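Local coordinates for inositol monophosphatase family protein (Staphylococcus aureus subsp. aureus MSSA476, PDB 4I3Y) that probably hydrolyses inositol monophosphates to inositol and phosphate with magnesium as cofactor, an activity that lithium inhibits, at residues A223-G235 / A244-L258. Sequence-based numbering, arbitrary orientation.
Sequences AELLNLKMTTLDG and APFIISNKACHETVL
The imidazole of His254 is held between Lys229 on one face and Leu258 CG on the opposite one. Lys229 CB stands 3.5 Å from the His254 ring centroid and only 15° off the normal, a CH-pi contact made by the methylene rather than the amine. In the ring plane, Thr231 OG1 lies 2.9 Å from His254 CE1 and a water bridges His254 NE2 to Gly235 O, whereas ND1 is buried with no partner in the model. With CG anti to the backbone N, His254 reaches back from its helix to the strand. Thr231 OG1 donates to Thr232 O, which also receives Gly235 N from the opposite face of its plane, within the type I turn 232-235.

The Phe246 ring, on the other side of the sheet, has Ile248 N over one face and Met230 SD at its edge, 5.5 Å from the centroid and 84° off the normal: a Met-aromatic contact. Met230 CE approaches obliquely, 3.8 Å from Phe246 CD1, and Leu228 CD1 meets Ile248 CD1 nearby. A bound magnesium ion lies about 14 Å from the Phe246 side chain.

Four backbone bonds join the strands, pairing Lys229 with Ser249 and Thr231 with Ile247; Thr231 N to Ile247 O measures 3.1 Å. Beyond them Leu233 wedges CD1 against Pro245 CB (3.6 Å) and turns CD2 to Ile247 and Leu258.

Strand axes 4.7 Å apart at 168° define an antiparallel pair, in which 229-232 is the outermost strand of a five-stranded mixed sheet within this chain. Helix 254-262 packs on the Lys229, Thr231 side and helix 191-200 on the other, against Phe246 and Ile248, giving the layered alpha/beta sandwich characteristic of the inositol monophosphatase fold.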
ATOM      1  N   ALA A 223      17.142 -11.816   1.494  1.00 13.76           N
ATOM      2  CA  ALA A 223      18.029 -10.911   2.239  1.00 14.97           C
ATOM      3  C   ALA A 223      19.497 -11.294   1.939  1.00 15.54           C
ATOM      4  O   ALA A 223      20.319 -10.434   1.640  1.00 15.65           O
ATOM      5  CB  ALA A 223      17.742 -10.990   3.750  1.00 13.20           C
ATOM      6  N   GLU A 224      19.780 -12.598   1.919  1.00 16.73           N
ATOM      7  CA  GLU A 224      21.135 -13.036   1.551  1.00 18.86           C
ATOM      8  C   GLU A 224      21.522 -12.610   0.114  1.00 19.57           C
ATOM      9  O   GLU A 224      22.573 -12.010  -0.101  1.00 19.02           O
ATOM     10  CB  GLU A 224      21.198 -14.558   1.659  1.00 20.91           C
ATOM     11  CG  GLU A 224      22.543 -15.149   1.253  1.00 23.53           C
ATOM     12  CD  GLU A 224      22.695 -16.569   1.737  1.00 23.81           C
ATOM     13  OE1 GLU A 224      21.766 -17.120   2.336  1.00 24.10           O
ATOM     14  OE2 GLU A 224      23.771 -17.130   1.491  1.00 25.91           O
ATOM     15  N   LEU A 225      20.643 -12.857  -0.869  1.00 20.29           N
ATOM     16  CA  LEU A 225      21.058 -12.664  -2.264  1.00 19.60           C
ATOM     17  C   LEU A 225      21.099 -11.179  -2.636  1.00 20.29           C
ATOM     18  O   LEU A 225      21.823 -10.783  -3.545  1.00 19.08           O
ATOM     19  CB  LEU A 225      20.141 -13.440  -3.218  1.00 22.47           C
ATOM     20  CG  LEU A 225      20.126 -14.980  -3.060  1.00 24.31           C
ATOM     21  CD1 LEU A 225      19.438 -15.580  -4.256  1.00 23.93           C
ATOM     22  CD2 LEU A 225      21.549 -15.577  -2.844  1.00 26.94           C
ATOM     23  N   LEU A 226      20.310 -10.358  -1.946  1.00 17.47           N
ATOM     24  CA  LEU A 226      20.256  -8.928  -2.251  1.00 17.02           C
ATOM     25  C   LEU A 226      20.976  -8.065  -1.189  1.00 17.68           C
ATOM     26  O   LEU A 226      20.793  -6.854  -1.166  1.00 16.48           O
ATOM     27  CB  LEU A 226      18.769  -8.483  -2.381  1.00 16.42           C
ATOM     28  CG  LEU A 226      18.012  -9.167  -3.534  1.00 15.57           C
ATOM     29  CD1 LEU A 226      16.489  -9.087  -3.361  1.00 16.43           C
ATOM     30  CD2 LEU A 226      18.481  -8.641  -4.892  1.00 15.72           C
ATOM     31  N   ASN A 227      21.772  -8.693  -0.299  1.00 17.77           N
ATOM     32  CA  ASN A 227      22.589  -7.931   0.664  1.00 18.45           C
ATOM     33  C   ASN A 227      21.755  -7.068   1.634  1.00 18.17           C
ATOM     34  O   ASN A 227      22.116  -5.900   1.938  1.00 18.81           O
ATOM     35  CB  ASN A 227      23.669  -7.093  -0.048  1.00 18.41           C
ATOM     36  CG  ASN A 227      24.827  -6.743   0.889  1.00 25.61           C
ATOM     37  OD1 ASN A 227      24.989  -7.408   1.919  1.00 30.04           O
ATOM     38  ND2 ASN A 227      25.596  -5.662   0.590  1.00 24.41           N
ATOM     39  N   LEU A 228      20.641  -7.633   2.108  1.00 17.78           N
ATOM     40  CA  LEU A 228      19.785  -6.946   3.109  1.00 18.43           C
ATOM     41  C   LEU A 228      20.138  -7.469   4.459  1.00 20.27           C
ATOM     42  O   LEU A 228      20.614  -8.592   4.524  1.00 22.33           O
ATOM     43  CB  LEU A 228      18.295  -7.284   2.866  1.00 17.79           C
ATOM     44  CG  LEU A 228      17.752  -7.062   1.432  1.00 16.72           C
ATOM     45  CD1 LEU A 228      16.299  -7.471   1.324  1.00 16.24           C
ATOM     46  CD2 LEU A 228      17.965  -5.623   0.939  1.00 15.54           C
ATOM     47  N   LYS A 229      19.883  -6.705   5.532  1.00 18.58           N
ATOM     48  CA  LYS A 229      19.998  -7.222   6.889  1.00 20.35           C
ATOM     49  C   LYS A 229      18.665  -7.782   7.314  1.00 20.91           C
ATOM     50  O   LYS A 229      17.634  -7.079   7.192  1.00 22.43           O
ATOM     51  CB  LYS A 229      20.406  -6.115   7.885  1.00 20.20           C
ATOM     52  CG  LYS A 229      21.704  -5.438   7.536  1.00 23.91           C
ATOM     53  CD  LYS A 229      22.874  -6.405   7.636  1.00 29.43           C
ATOM     54  CE  LYS A 229      24.209  -5.702   7.454  1.00 32.70           C
ATOM     55  NZ  LYS A 229      25.309  -6.704   7.305  1.00 37.36           N
ATOM     56  N   MET A 230      18.654  -9.040   7.755  1.00 17.96           N
ATOM     57  CA  MET A 230      17.452  -9.621   8.316  1.00 16.87           C
ATOM     58  C   MET A 230      17.854 -10.294   9.601  1.00 18.33           C
ATOM     59  O   MET A 230      18.653 -11.248   9.578  1.00 17.18           O
ATOM     60  CB  MET A 230      16.807 -10.602   7.366  1.00 17.32           C
ATOM     61  CG  MET A 230      15.612 -11.363   7.950  1.00 15.72           C
ATOM     62  SD  MET A 230      14.834 -12.411   6.662  1.00 19.49           S
ATOM     63  CE  MET A 230      13.748 -13.356   7.699  1.00 13.68           C
ATOM     64  N   THR A 231      17.362  -9.749  10.720  1.00 17.24           N
ATOM     65  CA  THR A 231      17.841 -10.141  12.058  1.00 16.50           C
ATOM     66  C   THR A 231      16.695 -10.108  13.087  1.00 17.20           C
ATOM     67  O   THR A 231      15.569  -9.620  12.835  1.00 15.01           O
ATOM     68  CB  THR A 231      18.944  -9.163  12.559  1.00 17.23           C
ATOM     69  OG1 THR A 231      18.376  -7.866  12.842  1.00 19.26           O
ATOM     70  CG2 THR A 231      20.059  -8.998  11.548  1.00 16.59           C
ATOM     71  N   THR A 232      16.971 -10.633  14.264  1.00 17.03           N
ATOM     72  CA  THR A 232      16.072 -10.434  15.380  1.00 17.69           C
ATOM     73  C   THR A 232      16.260  -8.944  15.796  1.00 17.58           C
ATOM     74  O   THR A 232      17.167  -8.241  15.320  1.00 16.69           O
ATOM     75  CB  THR A 232      16.470 -11.323  16.566  1.00 18.14           C
ATOM     76  OG1 THR A 232      17.685 -10.804  17.094  1.00 19.37           O
ATOM     77  CG2 THR A 232      16.687 -12.782  16.119  1.00 21.49           C
ATOM     78  N   LEU A 233      15.405  -8.448  16.670  1.00 17.84           N
ATOM     79  CA  LEU A 233      15.464  -7.038  16.993  1.00 18.68           C
ATOM     80  C   LEU A 233      16.632  -6.786  17.984  1.00 23.39           C
ATOM     81  O   LEU A 233      16.939  -5.633  18.348  1.00 24.02           O
ATOM     82  CB  LEU A 233      14.113  -6.551  17.492  1.00 16.14           C
ATOM     83  CG  LEU A 233      12.959  -6.674  16.496  1.00 15.58           C
ATOM     84  CD1 LEU A 233      11.643  -6.256  17.148  1.00 14.65           C
ATOM     85  CD2 LEU A 233      13.162  -5.853  15.236  1.00 13.99           C
ATOM     86  N   ASP A 234      17.285  -7.886  18.376  1.00 27.11           N
ATOM     87  CA  ASP A 234      18.575  -7.888  19.106  1.00 28.72           C
ATOM     88  C   ASP A 234      19.776  -7.952  18.187  1.00 26.33           C
ATOM     89  O   ASP A 234      20.895  -8.129  18.643  1.00 26.89           O
ATOM     90  CB  ASP A 234      18.635  -9.120  19.975  1.00 32.53           C
ATOM     91  CG  ASP A 234      17.963  -8.930  21.293  1.00 38.66           C
ATOM     92  OD1 ASP A 234      17.547  -7.817  21.649  1.00 41.59           O
ATOM     93  OD2 ASP A 234      17.860  -9.929  22.005  1.00 51.12           O
ATOM     94  N   GLY A 235      19.536  -7.867  16.887  1.00 22.35           N
ATOM     95  CA  GLY A 235      20.575  -8.054  15.874  1.00 21.26           C
ATOM     96  C   GLY A 235      21.135  -9.471  15.634  1.00 21.43           C
ATOM     97  O   GLY A 235      22.153  -9.599  14.971  1.00 22.41           O
ATOM     98  N   ALA A 244      10.765 -15.117  15.415  1.00 24.48           N
ATOM     99  CA  ALA A 244      11.338 -14.167  16.410  1.00 20.62           C
ATOM    100  C   ALA A 244      10.958 -12.754  15.994  1.00 19.35           C
ATOM    101  O   ALA A 244      10.737 -12.527  14.786  1.00 16.86           O
ATOM    102  CB  ALA A 244      12.860 -14.298  16.544  1.00 20.25           C
ATOM    103  N   PRO A 245      10.899 -11.798  16.962  1.00 18.11           N
ATOM    104  CA  PRO A 245      10.760 -10.418  16.581  1.00 16.81           C
ATOM    105  C   PRO A 245      11.841 -10.117  15.535  1.00 16.89           C
ATOM    106  O   PRO A 245      12.993 -10.538  15.712  1.00 18.98           O
ATOM    107  CB  PRO A 245      11.037  -9.677  17.922  1.00 16.61           C
ATOM    108  CG  PRO A 245      10.501 -10.631  18.981  1.00 16.80           C
ATOM    109  CD  PRO A 245      11.021 -11.938  18.431  1.00 18.14           C
ATOM    110  N   PHE A 246      11.482  -9.438  14.450  1.00 14.49           N
ATOM    111  CA  PHE A 246      12.389  -9.353  13.327  1.00 14.57           C
ATOM    112  C   PHE A 246      12.335  -8.056  12.603  1.00 14.74           C
ATOM    113  O   PHE A 246      11.340  -7.345  12.649  1.00 15.76           O
ATOM    114  CB  PHE A 246      12.190 -10.569  12.331  1.00 14.79           C
ATOM    115  CG  PHE A 246      11.605 -10.208  10.975  1.00 15.08           C
ATOM    116  CD1 PHE A 246      12.290 -10.541   9.796  1.00 14.55           C
ATOM    117  CD2 PHE A 246      10.368  -9.524  10.847  1.00 15.52           C
ATOM    118  CE1 PHE A 246      11.771 -10.195   8.542  1.00 14.67           C
ATOM    119  CE2 PHE A 246       9.843  -9.209   9.595  1.00 14.31           C
ATOM    120  CZ  PHE A 246      10.545  -9.504   8.441  1.00 14.68           C
ATOM    121  N   ILE A 247      13.453  -7.741  11.937  1.00 14.44           N
ATOM    122  CA  ILE A 247      13.548  -6.650  11.020  1.00 13.97           C
ATOM    123  C   ILE A 247      14.130  -7.174   9.693  1.00 13.38           C
ATOM    124  O   ILE A 247      15.021  -8.004   9.696  1.00 13.84           O
ATOM    125  CB  ILE A 247      14.461  -5.519  11.577  1.00 14.92           C
ATOM    126  CG1 ILE A 247      14.617  -4.405  10.531  1.00 15.65           C
ATOM    127  CG2 ILE A 247      15.838  -6.093  12.009  1.00 14.11           C
ATOM    128  CD1 ILE A 247      15.141  -3.055  11.071  1.00 18.43           C
ATOM    129  N   ILE A 248      13.564  -6.775   8.567  1.00 12.65           N
ATOM    130  CA  ILE A 248      14.317  -6.824   7.284  1.00 12.27           C
ATOM    131  C   ILE A 248      14.657  -5.374   6.884  1.00 13.17           C
ATOM    132  O   ILE A 248      13.770  -4.507   6.893  1.00 13.48           O
ATOM    133  CB  ILE A 248      13.568  -7.601   6.183  1.00 11.71           C
ATOM    134  CG1 ILE A 248      14.468  -7.699   4.929  1.00 10.66           C
ATOM    135  CG2 ILE A 248      12.155  -7.011   5.956  1.00  9.43           C
ATOM    136  CD1 ILE A 248      13.905  -8.709   3.953  1.00 10.23           C
ATOM    137  N   SER A 249      15.933  -5.092   6.575  1.00 13.54           N
ATOM    138  CA  SER A 249      16.365  -3.705   6.382  1.00 14.03           C
ATOM    139  C   SER A 249      17.426  -3.541   5.350  1.00 15.59           C
ATOM    140  O   SER A 249      18.289  -4.416   5.137  1.00 17.33           O
ATOM    141  CB  SER A 249      16.891  -3.132   7.727  1.00 14.47           C
ATOM    142  OG  SER A 249      17.629  -1.937   7.535  1.00 15.75           O
ATOM    143  N   ASN A 250      17.372  -2.423   4.659  1.00 16.00           N
ATOM    144  CA  ASN A 250      18.534  -1.933   3.928  1.00 16.00           C
ATOM    145  C   ASN A 250      19.801  -1.929   4.857  1.00 16.98           C
ATOM    146  O   ASN A 250      19.671  -1.630   6.044  1.00 16.03           O
ATOM    147  CB  ASN A 250      18.225  -0.509   3.460  1.00 15.89           C
ATOM    148  CG  ASN A 250      19.219   0.000   2.422  1.00 16.87           C
ATOM    149  OD1 ASN A 250      20.355   0.370   2.756  1.00 15.91           O
ATOM    150  ND2 ASN A 250      18.768   0.064   1.151  1.00 14.61           N
ATOM    151  N   LYS A 251      21.019  -2.178   4.303  1.00 17.29           N
ATOM    152  CA  LYS A 251      22.234  -2.220   5.138  1.00 17.30           C
ATOM    153  C   LYS A 251      22.491  -0.845   5.822  1.00 18.77           C
ATOM    154  O   LYS A 251      22.940  -0.805   6.936  1.00 17.90           O
ATOM    155  CB  LYS A 251      23.449  -2.591   4.312  1.00 16.27           C
ATOM    156  CG  LYS A 251      23.823  -1.564   3.244  1.00 16.39           C
ATOM    157  CD  LYS A 251      24.768  -2.215   2.219  1.00 15.55           C
ATOM    158  CE  LYS A 251      25.279  -1.156   1.256  1.00 15.85           C
ATOM    159  NZ  LYS A 251      26.077  -1.774   0.161  1.00 14.58           N
ATOM    160  N   ALA A 252      22.146   0.275   5.170  1.00 18.06           N
ATOM    161  CA  ALA A 252      22.543   1.561   5.698  1.00 17.16           C
ATOM    162  C   ALA A 252      21.651   2.115   6.826  1.00 17.97           C
ATOM    163  O   ALA A 252      21.982   3.137   7.431  1.00 17.55           O
ATOM    164  CB  ALA A 252      22.718   2.566   4.568  1.00 17.06           C
ATOM    165  N   CYS A 253      20.541   1.461   7.143  1.00 19.66           N
ATOM    166  CA  CYS A 253      19.647   1.988   8.217  1.00 19.58           C
ATOM    167  C   CYS A 253      19.307   0.929   9.285  1.00 19.12           C
ATOM    168  O   CYS A 253      18.622   1.202  10.295  1.00 18.62           O
ATOM    169  CB  CYS A 253      18.366   2.603   7.620  1.00 22.74           C
ATOM    170  SG  CYS A 253      17.354   1.475   6.622  1.00 21.95           S
ATOM    171  N   HIS A 254      19.851  -0.263   9.114  1.00 16.67           N
ATOM    172  CA  HIS A 254      19.561  -1.380  10.033  1.00 17.11           C
ATOM    173  C   HIS A 254      19.924  -1.026  11.498  1.00 18.44           C
ATOM    174  O   HIS A 254      19.088  -1.114  12.436  1.00 16.56           O
ATOM    175  CB  HIS A 254      20.327  -2.600   9.538  1.00 15.90           C
ATOM    176  CG  HIS A 254      20.338  -3.776  10.472  1.00 15.54           C
ATOM    177  ND1 HIS A 254      19.222  -4.525  10.746  1.00 15.55           N
ATOM    178  CD2 HIS A 254      21.355  -4.362  11.136  1.00 15.82           C
ATOM    179  CE1 HIS A 254      19.539  -5.529  11.540  1.00 15.80           C
ATOM    180  NE2 HIS A 254      20.835  -5.446  11.803  1.00 19.11           N
ATOM    181  N   GLU A 255      21.153  -0.568  11.679  1.00 19.11           N
ATOM    182  CA  GLU A 255      21.631  -0.319  13.047  1.00 23.46           C
ATOM    183  C   GLU A 255      20.831   0.831  13.678  1.00 19.60           C
ATOM    184  O   GLU A 255      20.451   0.758  14.840  1.00 16.36           O
ATOM    185  CB  GLU A 255      23.139  -0.043  13.047  1.00 26.78           C
ATOM    186  CG  GLU A 255      23.883  -0.709  14.219  1.00 38.98           C
ATOM    187  CD  GLU A 255      25.169   0.055  14.620  1.00 47.60           C
ATOM    188  OE1 GLU A 255      25.506   1.093  13.985  1.00 46.44           O
ATOM    189  OE2 GLU A 255      25.850  -0.363  15.588  1.00 50.98           O
ATOM    190  N   THR A 256      20.553   1.868  12.894  1.00 17.33           N
ATOM    191  CA  THR A 256      19.876   3.023  13.444  1.00 18.66           C
ATOM    192  C   THR A 256      18.480   2.567  13.902  1.00 17.59           C
ATOM    193  O   THR A 256      18.034   2.970  14.975  1.00 16.21           O
ATOM    194  CB  THR A 256      19.738   4.169  12.421  1.00 20.67           C
ATOM    195  OG1 THR A 256      21.027   4.595  11.960  1.00 21.45           O
ATOM    196  CG2 THR A 256      18.909   5.371  12.953  1.00 19.05           C
ATOM    197  N   VAL A 257      17.801   1.709  13.114  1.00 16.02           N
ATOM    198  CA  VAL A 257      16.444   1.274  13.462  1.00 15.17           C
ATOM    199  C   VAL A 257      16.466   0.430  14.710  1.00 16.30           C
ATOM    200  O   VAL A 257      15.586   0.536  15.551  1.00 16.35           O
ATOM    201  CB  VAL A 257      15.783   0.460  12.313  1.00 14.62           C
ATOM    202  CG1 VAL A 257      14.432  -0.056  12.781  1.00 13.35           C
ATOM    203  CG2 VAL A 257      15.602   1.357  11.061  1.00 14.90           C
ATOM    204  N   LEU A 258      17.464  -0.467  14.813  1.00 17.18           N
ATOM    205  CA  LEU A 258      17.537  -1.360  15.979  1.00 16.93           C
ATOM    206  C   LEU A 258      17.832  -0.573  17.246  1.00 17.86           C
ATOM    207  O   LEU A 258      17.333  -0.905  18.357  1.00 18.08           O
ATOM    208  CB  LEU A 258      18.661  -2.413  15.834  1.00 15.92           C
ATOM    209  CG  LEU A 258      18.399  -3.604  14.916  1.00 17.24           C
ATOM    210  CD1 LEU A 258      19.476  -4.694  15.133  1.00 17.47           C
ATOM    211  CD2 LEU A 258      17.036  -4.190  15.217  1.00 16.60           C
TER
HETATM  212  O   HOH W   1      20.834  -3.415   1.875  1.00 17.27           O
HETATM  213  O   HOH W   2      22.699  -7.138  13.569  1.00 35.98           O